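Sulfate adenylyltransferase (Allochromatium vinosum, PDB 4DNX) catalyses the reaction of sulfate with ATP to adenosine 5'-phosphosulfate and diphosphate, the first step from sulfate to sulfite in hydrogen sulfide biosynthesis. Local coordinates at residues Arg184-Glu189 and Thr259-Gly264; Ala197-Asn202 and Tyr282-Met287; Asp175-Ala180 and Met228-Leu233. One frame throughout, in Å; residues are numbered along the deposited sequence.

Interaction 1: Arg184-Glu189 and Thr259-Gly264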
loop_
_atom_site.group_PDB
_atom_site.type_symbol
_atom_site.label_atom_id
_atom_site.label_comp_id
_atom_site.label_asym_id
_atom_site.label_seq_id
_atom_site.Cartn_x
_atom_site.Cartn_y
_atom_site.Cartn_z
ATOM N N ARG A 184 -4.520 -10.063 -4.432
ATOM C CA ARG A 184 -5.642 -10.736 -5.138
ATOM C C ARG A 184 -6.504 -9.737 -5.954
ATOM O O ARG A 184 -6.851 -10.016 -7.116
ATOM C CB ARG A 184 -6.489 -11.558 -4.091
ATOM C CG ARG A 184 -7.613 -12.489 -4.565
ATOM C CD ARG A 184 -8.002 -13.380 -3.335
ATOM N NE ARG A 184 -7.198 -14.629 -3.227
ATOM C CZ ARG A 184 -7.514 -15.753 -3.873
ATOM N NH1 ARG A 184 -8.578 -15.794 -4.714
ATOM N NH2 ARG A 184 -6.752 -16.833 -3.764
ATOM N N HIS A 185 -6.820 -8.568 -5.383
ATOM C CA HIS A 185 -7.617 -7.549 -6.100
ATOM C C HIS A 185 -6.896 -7.084 -7.355
ATOM O O HIS A 185 -7.524 -7.004 -8.420
ATOM C CB HIS A 185 -7.837 -6.332 -5.196
ATOM C CG HIS A 185 -8.850 -6.553 -4.119
ATOM N ND1 HIS A 185 -8.784 -5.911 -2.892
ATOM C CD2 HIS A 185 -9.924 -7.367 -4.055
ATOM C CE1 HIS A 185 -9.795 -6.304 -2.141
ATOM N NE2 HIS A 185 -10.512 -7.170 -2.824
ATOM N N GLU A 186 -5.603 -6.769 -7.200
ATOM C CA GLU A 186 -4.784 -6.285 -8.319
ATOM C C GLU A 186 -4.592 -7.323 -9.433
ATOM O O GLU A 186 -4.664 -6.963 -10.613
ATOM C CB GLU A 186 -3.440 -5.765 -7.834
ATOM C CG GLU A 186 -2.491 -5.338 -8.950
ATOM C CD GLU A 186 -1.441 -4.328 -8.500
ATOM O OE1 GLU A 186 -0.768 -3.785 -9.402
ATOM O OE2 GLU A 186 -1.294 -4.075 -7.259
ATOM N N ILE A 187 -4.355 -8.590 -9.077
ATOM C CA ILE A 187 -4.296 -9.671 -10.108
ATOM C C ILE A 187 -5.608 -9.683 -10.884
ATOM O O ILE A 187 -5.642 -9.790 -12.134
ATOM C CB ILE A 187 -4.036 -11.054 -9.468
ATOM C CG1 ILE A 187 -2.574 -11.124 -9.002
ATOM C CG2 ILE A 187 -4.374 -12.181 -10.466
ATOM C CD1 ILE A 187 -2.248 -12.326 -8.085
ATOM N N GLN A 188 -6.702 -9.525 -10.147
ATOM C CA GLN A 188 -8.027 -9.652 -10.721
ATOM C C GLN A 188 -8.236 -8.607 -11.758
ATOM O O GLN A 188 -8.666 -8.887 -12.907
ATOM C CB GLN A 188 -9.067 -9.452 -9.629
ATOM C CG GLN A 188 -9.553 -10.714 -9.112
ATOM C CD GLN A 188 -10.861 -11.087 -9.731
ATOM O OE1 GLN A 188 -11.104 -10.812 -10.915
ATOM N NE2 GLN A 188 -11.726 -11.712 -8.937
ATOM N N GLU A 189 -7.918 -7.387 -11.388
ATOM C CA GLU A 189 -8.262 -6.319 -12.263
ATOM C C GLU A 189 -7.337 -6.260 -13.473
ATOM O O GLU A 189 -7.809 -5.953 -14.580
ATOM C CB GLU A 189 -8.328 -4.991 -11.516
ATOM C CG GLU A 189 -9.165 -3.950 -12.270
ATOM C CD GLU A 189 -8.419 -3.461 -13.495
ATOM O OE1 GLU A 189 -7.161 -3.422 -13.367
ATOM O OE2 GLU A 189 -9.021 -3.178 -14.564
ATOM N N THR A 259 3.050 -7.233 -17.167
ATOM C CA THR A 259 3.484 -8.598 -16.838
ATOM C C THR A 259 4.135 -8.717 -15.477
ATOM O O THR A 259 4.381 -9.827 -15.049
ATOM C CB THR A 259 4.448 -9.180 -17.920
ATOM O OG1 THR A 259 5.613 -8.349 -17.994
ATOM C CG2 THR A 259 3.769 -9.224 -19.243
ATOM N N VAL A 260 4.400 -7.600 -14.792
ATOM C CA VAL A 260 5.105 -7.687 -13.488
ATOM C C VAL A 260 4.360 -6.904 -12.407
ATOM O O VAL A 260 3.881 -5.803 -12.697
ATOM C CB VAL A 260 6.543 -7.132 -13.584
ATOM C CG1 VAL A 260 7.265 -7.221 -12.201
ATOM C CG2 VAL A 260 7.330 -7.863 -14.667
ATOM N N MET A 261 4.237 -7.494 -11.198
ATOM C CA MET A 261 3.790 -6.797 -10.013
ATOM C C MET A 261 4.885 -6.881 -8.962
ATOM O O MET A 261 5.248 -7.972 -8.579
ATOM C CB MET A 261 2.553 -7.491 -9.447
ATOM C CG MET A 261 1.274 -7.043 -10.020
ATOM S SD MET A 261 -0.068 -8.087 -9.371
ATOM C CE MET A 261 0.120 -7.800 -7.612
ATOM N N VAL A 262 5.396 -5.731 -8.519
ATOM C CA VAL A 262 6.452 -5.671 -7.476
ATOM C C VAL A 262 5.804 -5.390 -6.114
ATOM O O VAL A 262 5.091 -4.367 -5.927
ATOM C CB VAL A 262 7.523 -4.622 -7.811
ATOM C CG1 VAL A 262 8.615 -4.568 -6.727
ATOM C CG2 VAL A 262 8.203 -4.966 -9.173
ATOM N N THR A 263 6.023 -6.311 -5.181
ATOM C CA THR A 263 5.238 -6.291 -3.925
ATOM C C THR A 263 6.121 -6.831 -2.839
ATOM O O THR A 263 7.228 -7.331 -3.097
ATOM C CB THR A 263 4.023 -7.251 -3.977
ATOM O OG1 THR A 263 4.477 -8.608 -4.004
ATOM C CG2 THR A 263 3.100 -6.951 -5.190
ATOM N N GLY A 264 5.604 -6.794 -1.624
ATOM C CA GLY A 264 6.363 -7.316 -0.479
ATOM C C GLY A 264 5.494 -7.728 0.688
ATOM O O GLY A 264 4.307 -7.329 0.796
#

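Interaction 2: Ala197-Asn202 and Tyr282-Met287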
loop_
_atom_site.group_PDB
_atom_site.type_symbol
_atom_site.label_atom_id
_atom_site.label_comp_id
_atom_site.label_asym_id
_atom_site.label_seq_id
_atom_site.Cartn_x
_atom_site.Cartn_y
_atom_site.Cartn_z
ATOM N N ALA A 197 4.609 -16.791 -8.925
ATOM C CA ALA A 197 5.142 -15.973 -7.821
ATOM C C ALA A 197 6.626 -16.314 -7.648
ATOM O O ALA A 197 7.018 -17.521 -7.787
ATOM C CB ALA A 197 4.368 -16.311 -6.503
ATOM N N PHE A 198 7.431 -15.294 -7.364
ATOM C CA PHE A 198 8.873 -15.446 -7.150
ATOM C C PHE A 198 9.265 -14.642 -5.925
ATOM O O PHE A 198 9.037 -13.446 -5.909
ATOM C CB PHE A 198 9.672 -14.929 -8.386
ATOM C CG PHE A 198 11.186 -14.998 -8.208
ATOM C CD1 PHE A 198 11.831 -16.238 -8.225
ATOM C CD2 PHE A 198 11.939 -13.827 -8.003
ATOM C CE1 PHE A 198 13.246 -16.306 -8.056
ATOM C CE2 PHE A 198 13.371 -13.908 -7.845
ATOM C CZ PHE A 198 13.961 -15.121 -7.876
ATOM N N GLN A 199 9.917 -15.291 -4.945
ATOM C CA GLN A 199 10.377 -14.603 -3.728
ATOM C C GLN A 199 11.819 -14.104 -3.899
ATOM O O GLN A 199 12.678 -14.840 -4.396
ATOM C CB GLN A 199 10.338 -15.586 -2.526
ATOM C CG GLN A 199 10.873 -14.977 -1.233
ATOM C CD GLN A 199 10.573 -15.826 -0.001
ATOM O OE1 GLN A 199 9.496 -16.416 0.115
ATOM N NE2 GLN A 199 11.543 -15.903 0.920
ATOM N N THR A 200 12.108 -12.893 -3.436
ATOM C CA THR A 200 13.516 -12.463 -3.362
ATOM C C THR A 200 13.689 -11.459 -2.246
ATOM O O THR A 200 12.718 -10.871 -1.822
ATOM C CB THR A 200 14.007 -11.831 -4.693
ATOM O OG1 THR A 200 15.440 -11.668 -4.617
ATOM C CG2 THR A 200 13.319 -10.504 -4.962
ATOM N N ARG A 201 14.925 -11.301 -1.734
ATOM C CA ARG A 201 15.157 -10.158 -0.843
ATOM C C ARG A 201 16.238 -9.233 -1.361
ATOM O O ARG A 201 16.528 -8.191 -0.750
ATOM C CB ARG A 201 15.411 -10.565 0.627
ATOM C CG ARG A 201 16.572 -11.443 0.856
ATOM C CD ARG A 201 16.648 -11.836 2.347
ATOM N NE ARG A 201 17.680 -12.852 2.566
ATOM C CZ ARG A 201 17.520 -14.164 2.365
ATOM N NH1 ARG A 201 16.359 -14.655 1.940
ATOM N NH2 ARG A 201 18.528 -14.998 2.595
ATOM N N ASN A 202 16.853 -9.611 -2.478
ATOM C CA ASN A 202 17.814 -8.717 -3.097
ATOM C C ASN A 202 17.535 -8.404 -4.585
ATOM O O ASN A 202 16.572 -8.947 -5.153
ATOM C CB ASN A 202 19.242 -9.175 -2.808
ATOM C CG ASN A 202 19.687 -8.733 -1.418
ATOM O OD1 ASN A 202 19.570 -7.527 -1.032
ATOM N ND2 ASN A 202 20.104 -9.696 -0.630
ATOM N N TYR A 282 1.462 -22.138 0.518
ATOM C CA TYR A 282 0.166 -21.859 1.132
ATOM C C TYR A 282 -0.203 -20.373 1.015
ATOM O O TYR A 282 -1.300 -20.036 0.495
ATOM C CB TYR A 282 0.258 -22.264 2.589
ATOM C CG TYR A 282 -1.059 -22.151 3.354
ATOM C CD1 TYR A 282 -1.538 -20.903 3.765
ATOM C CD2 TYR A 282 -1.768 -23.289 3.671
ATOM C CE1 TYR A 282 -2.783 -20.812 4.457
ATOM C CE2 TYR A 282 -2.981 -23.241 4.366
ATOM C CZ TYR A 282 -3.479 -21.986 4.750
ATOM O OH TYR A 282 -4.687 -21.944 5.414
ATOM N N PHE A 283 0.685 -19.479 1.457
ATOM C CA PHE A 283 0.319 -18.062 1.421
ATOM C C PHE A 283 0.332 -17.430 0.027
ATOM O O PHE A 283 -0.403 -16.460 -0.227
ATOM C CB PHE A 283 0.977 -17.203 2.523
ATOM C CG PHE A 283 2.468 -16.995 2.427
ATOM C CD1 PHE A 283 3.006 -16.016 1.590
ATOM C CD2 PHE A 283 3.299 -17.642 3.354
ATOM C CE1 PHE A 283 4.432 -15.765 1.598
ATOM C CE2 PHE A 283 4.698 -17.425 3.384
ATOM C CZ PHE A 283 5.268 -16.468 2.516
ATOM N N ARG A 284 1.095 -18.051 -0.876
ATOM C CA ARG A 284 1.091 -17.585 -2.259
ATOM C C ARG A 284 -0.213 -17.961 -2.937
ATOM O O ARG A 284 -0.696 -17.238 -3.828
ATOM C CB ARG A 284 2.310 -18.118 -3.031
ATOM C CG ARG A 284 3.491 -17.144 -3.079
ATOM C CD ARG A 284 3.993 -16.870 -1.768
ATOM N NE ARG A 284 5.103 -15.893 -1.595
ATOM C CZ ARG A 284 6.344 -16.143 -1.155
ATOM N NH1 ARG A 284 6.807 -17.382 -1.003
ATOM N NH2 ARG A 284 7.151 -15.120 -0.846
ATOM N N GLN A 285 -0.791 -19.097 -2.577
ATOM C CA GLN A 285 -2.125 -19.435 -3.128
ATOM C C GLN A 285 -3.124 -18.427 -2.592
ATOM O O GLN A 285 -3.987 -17.932 -3.354
ATOM C CB GLN A 285 -2.539 -20.873 -2.782
ATOM C CG GLN A 285 -3.914 -21.237 -3.400
ATOM C CD GLN A 285 -4.315 -22.688 -3.187
ATOM O OE1 GLN A 285 -3.484 -23.604 -3.263
ATOM N NE2 GLN A 285 -5.620 -22.915 -2.983
ATOM N N ASN A 286 -3.027 -18.115 -1.291
ATOM C CA ASN A 286 -3.947 -17.096 -0.734
ATOM C C ASN A 286 -3.908 -15.716 -1.432
ATOM O O ASN A 286 -4.934 -15.090 -1.613
ATOM C CB ASN A 286 -3.755 -16.948 0.788
ATOM C CG ASN A 286 -4.537 -17.985 1.551
ATOM O OD1 ASN A 286 -5.504 -18.547 1.031
ATOM N ND2 ASN A 286 -4.163 -18.210 2.807
ATOM N N MET A 287 -2.721 -15.290 -1.852
ATOM C CA MET A 287 -2.566 -14.019 -2.549
ATOM C C MET A 287 -3.007 -14.100 -4.038
ATOM O O MET A 287 -3.209 -13.048 -4.649
ATOM C CB MET A 287 -1.151 -13.468 -2.348
ATOM C CG MET A 287 -0.207 -13.936 -3.400
ATOM S SD MET A 287 1.477 -13.405 -2.952
ATOM C CE MET A 287 2.322 -13.897 -4.487
#

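Interaction 3: Asp175-Ala180 and Met228-Leu233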
loop_
_atom_site.group_PDB
_atom_site.type_symbol
_atom_site.label_atom_id
_atom_site.label_comp_id
_atom_site.label_asym_id
_atom_site.label_seq_id
_atom_site.Cartn_x
_atom_site.Cartn_y
_atom_site.Cartn_z
ATOM N N ASP A 175 5.313 1.793 -0.050
ATOM C CA ASP A 175 4.955 1.541 -1.468
ATOM C C ASP A 175 4.953 0.081 -1.867
ATOM O O ASP A 175 4.350 -0.289 -2.886
ATOM C CB ASP A 175 5.855 2.338 -2.443
ATOM C CG ASP A 175 5.667 3.859 -2.318
ATOM O OD1 ASP A 175 4.597 4.318 -1.799
ATOM O OD2 ASP A 175 6.559 4.614 -2.753
ATOM N N THR A 176 5.619 -0.773 -1.094
ATOM C CA THR A 176 5.783 -2.146 -1.495
ATOM C C THR A 176 5.009 -3.147 -0.635
ATOM O O THR A 176 4.533 -4.147 -1.153
ATOM C CB THR A 176 7.277 -2.572 -1.566
ATOM O OG1 THR A 176 7.913 -2.232 -0.340
ATOM C CG2 THR A 176 7.975 -1.804 -2.699
ATOM N N PHE A 177 4.868 -2.879 0.674
ATOM C CA PHE A 177 4.122 -3.785 1.516
ATOM C C PHE A 177 2.700 -3.911 0.999
ATOM O O PHE A 177 2.062 -2.884 0.744
ATOM C CB PHE A 177 4.072 -3.346 2.991
ATOM C CG PHE A 177 3.243 -4.256 3.833
ATOM C CD1 PHE A 177 3.781 -5.440 4.355
ATOM C CD2 PHE A 177 1.856 -3.981 4.032
ATOM C CE1 PHE A 177 2.982 -6.314 5.115
ATOM C CE2 PHE A 177 1.036 -4.892 4.741
ATOM C CZ PHE A 177 1.617 -6.032 5.311
ATOM N N ARG A 178 2.248 -5.176 0.847
ATOM C CA ARG A 178 0.870 -5.470 0.369
ATOM C C ARG A 178 0.278 -6.611 1.162
ATOM O O ARG A 178 0.977 -7.538 1.536
ATOM C CB ARG A 178 0.895 -5.966 -1.093
ATOM C CG ARG A 178 1.231 -4.889 -2.017
ATOM C CD ARG A 178 0.039 -3.974 -2.304
ATOM N NE ARG A 178 0.440 -3.119 -3.402
ATOM C CZ ARG A 178 1.275 -2.083 -3.299
ATOM N NH1 ARG A 178 1.776 -1.705 -2.115
ATOM N NH2 ARG A 178 1.598 -1.401 -4.394
ATOM N N THR A 179 -1.022 -6.528 1.387
ATOM C CA THR A 179 -1.756 -7.647 1.948
ATOM C C THR A 179 -2.041 -8.663 0.859
ATOM O O THR A 179 -2.015 -8.328 -0.344
ATOM C CB THR A 179 -3.111 -7.190 2.547
ATOM O OG1 THR A 179 -3.928 -6.596 1.514
ATOM C CG2 THR A 179 -2.857 -6.172 3.684
ATOM N N ALA A 180 -2.345 -9.899 1.265
ATOM C CA ALA A 180 -2.803 -10.920 0.279
ATOM C C ALA A 180 -4.116 -10.438 -0.361
ATOM O O ALA A 180 -4.374 -10.715 -1.540
ATOM C CB ALA A 180 -3.071 -12.252 0.981
ATOM N N MET A 228 8.635 -9.613 -2.366
ATOM C CA MET A 228 9.906 -9.331 -1.670
ATOM C C MET A 228 9.755 -9.527 -0.168
ATOM O O MET A 228 8.719 -9.149 0.428
ATOM C CB MET A 228 10.381 -7.898 -1.960
ATOM C CG MET A 228 10.845 -7.627 -3.497
ATOM S SD MET A 228 11.315 -5.912 -3.744
ATOM C CE MET A 228 9.810 -5.009 -3.289
ATOM N N LEU A 229 10.754 -10.156 0.442
ATOM C CA LEU A 229 10.681 -10.377 1.878
ATOM C C LEU A 229 11.194 -9.082 2.510
ATOM O O LEU A 229 12.370 -8.731 2.363
ATOM C CB LEU A 229 11.515 -11.609 2.281
ATOM C CG LEU A 229 11.671 -11.801 3.804
ATOM C CD1 LEU A 229 10.321 -11.671 4.570
ATOM C CD2 LEU A 229 12.294 -13.164 3.991
ATOM N N LEU A 230 10.303 -8.353 3.194
ATOM C CA LEU A 230 10.641 -7.112 3.866
ATOM C C LEU A 230 11.084 -7.403 5.303
ATOM O O LEU A 230 10.516 -8.268 5.966
ATOM C CB LEU A 230 9.393 -6.207 3.935
ATOM C CG LEU A 230 8.820 -5.987 2.533
ATOM C CD1 LEU A 230 7.465 -5.273 2.672
ATOM C CD2 LEU A 230 9.744 -5.191 1.643
ATOM N N GLY A 231 12.068 -6.661 5.791
ATOM C CA GLY A 231 12.450 -6.867 7.174
ATOM C C GLY A 231 13.630 -6.004 7.483
ATOM O O GLY A 231 14.044 -5.202 6.646
ATOM N N GLN A 232 14.188 -6.157 8.683
ATOM C CA GLN A 232 15.365 -5.351 9.064
ATOM C C GLN A 232 16.568 -5.748 8.183
ATOM O O GLN A 232 16.743 -6.924 7.847
ATOM C CB GLN A 232 15.677 -5.463 10.574
ATOM C CG GLN A 232 14.446 -5.351 11.536
ATOM C CD GLN A 232 14.268 -3.961 12.199
ATOM O OE1 GLN A 232 15.203 -3.386 12.773
ATOM N NE2 GLN A 232 13.051 -3.435 12.132
ATOM N N LEU A 233 17.370 -4.763 7.779
ATOM C CA LEU A 233 18.491 -4.993 6.862
ATOM C C LEU A 233 19.575 -5.878 7.486
ATOM O O LEU A 233 20.054 -5.599 8.589
ATOM C CB LEU A 233 19.097 -3.649 6.416
ATOM C CG LEU A 233 19.802 -3.525 5.055
ATOM C CD1 LEU A 233 18.874 -3.913 3.893
ATOM C CD2 LEU A 233 20.340 -2.113 4.883
#

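Interaction 1: Arg184-Glu189 and Thr259-Gly264
OE1 of Glu-186, whose side chain lies against the thioether of Met-261, forms a salt bridge with NH2 of Arg-190 one turn further along helix 180-190. Its CB and CG offer the methionine an apolar surface. Glu-186 and Met-261 reach out from helix and strand in opposite directions and overlap in passing, with Glu-186 CG 3.7 Å from Met-261 SD and 3.8 Å from Met-261 CE. Because CG of Glu-186 stands anti to the backbone N (chi1 176°) and the chain then stays extended, its carboxylate is carried past the sulfur, and OE1 comes to 3.9 Å from Met-261 CG. The methionine bends at its last torsion (chi3 59°), which lays CE beside Glu-186 CD at 3.9 Å. Both residues were modelled in two conformers, and these distances belong to one of them. Ile-187 meets the same sulfur at about a right angle, its CG1 4.0 Å from Met-261 SD. The sulfur thus rests against the aliphatic parts of two consecutive helical residues.

The contact packs helix 180-190 on strand 260-266, an outermost strand, within this chain, of the parallel sheet in the Rossmann-like domain, and Ile-183 of the same helix also touches Met-261. The dimer interface lies close by: Val-262 N donates to Glu-189 OE1 of the second subunit, and in this conformer the Glu-186 OE1 atoms of the two subunits come close, a pairing the salt bridge to Arg-190 may ease.

Between helix and strand the contact is mainly van der Waals: the methionine thioether lies against the hydrocarbon part of Ile-187 and along the whole Glu-186 side chain, carboxylate included, while that carboxylate probably draws much of its charge compensation from Arg-190 of its own helix.

Interaction 2: Ala197-Asn202 and Tyr282-Met287
Arg-284 and Gln-199 cross at about a right angle, so that the guanidinium comes end-on to the amide oxygen. NH2 of Arg-284 donates to Gln-199 OE1 at 2.8 Å and NH1 of Arg-284 to the same OE1 at 3.1 Å, and OE1 lies almost in the guanidinium plane. The two flat groups are turned 56° apart, and the donors consequently meet the carbonyl differently: NH1 lies in the carbonyl plane, whereas NH2 is tilted 32° from it. A bend in the arginine chain (chi2 62°) swings the group toward the strand, while the extended glutamine brings its amide forward to meet it. Over one guanidinium face, offset toward its rim, lies CE1 of Phe-283, and NE of Arg-284 is hydrogen-bonded to ND1 of His-227 on the next strand.

Here helix 274-287 packs across strand 195-200, the middle strand of the five-stranded parallel sheet of the Rossmann-like domain, with the axes 10.3 Å apart. Gln-199 to Asn-202 spell the QTRN sequence at and just beyond the strand's end, which in related ATP sulfurylases lines the substrate site. A leucine in place of Arg-284 removes both donors, which would probably leave Gln-199 OE1 less firmly held and His-227 ND1 without this N-H.

Nearer the start of the strand the contact is apolar. Ala-197 points its methyl at the helix, and CB packs 3.6 Å from Arg-284 CG. Met-287 approaches the same CB with its extended chain, placing CE 3.8 Å away.

Interaction 3: Asp175-Ala180 and Met228-Leu233
Thr-176 and Met-228 form one of the close parts of this contact: the two side chains meet at about a right angle, with Thr-176 CG2 3.7 Å from Met-228 CE. The methionine reaches it by bending at its last torsion (chi3 -59°). Beside them Leu-230 turns CD1 toward the next residue of the loop, 3.8 Å from Phe-177 CA and 3.9 Å from Phe-177 CB, and sits at the edge of the aromatic ring rather than over a face. Leu-230 CD2 also comes to 4.0 Å from Thr-176 OG1. Beyond Leu-230, by contrast, the chain leaves the core, and Gln-232 and Leu-233 are exposed.

The loop, which leads from helix 167-172 into helix 180-190 at the N-cap Thr-179, is folded back on its own arginine. NH1 of Arg-178 donates to Asp-175 O at 3.0 Å and to Phe-177 O at 3.1 Å, from above both carbonyl planes. NH2 of Arg-178 forms a salt bridge with Glu-182 of the second subunit.

Strand 223-230 thus offers the loop only hydrocarbon and sulfur-bound methyl groups, while the polar bonds of the loop are made within it, to strand 260-266 and Tyr-51, and to the second subunit.

From the N terminus the chain passes 175-180, 184-189 and 197-202 before returning to them in the same order. Interaction 3 closes the first loop at 228-233, interaction 1 the second at 259-264 and interaction 2 the third at 282-287; each pair of loops crosses and none nests. The closures all reach one parallel sheet, with strands 260-266, 223-230 and 195-200 adjacent in it. Thr-263 O binds Met-228 N, and Thr-200 O binds Leu-229 N. Loop 175-180 joins in through Arg-178 N to Gly-264 O, and helices 180-190 and 274-287 through Arg-184 NE to Asn-286 O. Interactions 1 and 3 also touch the second subunit.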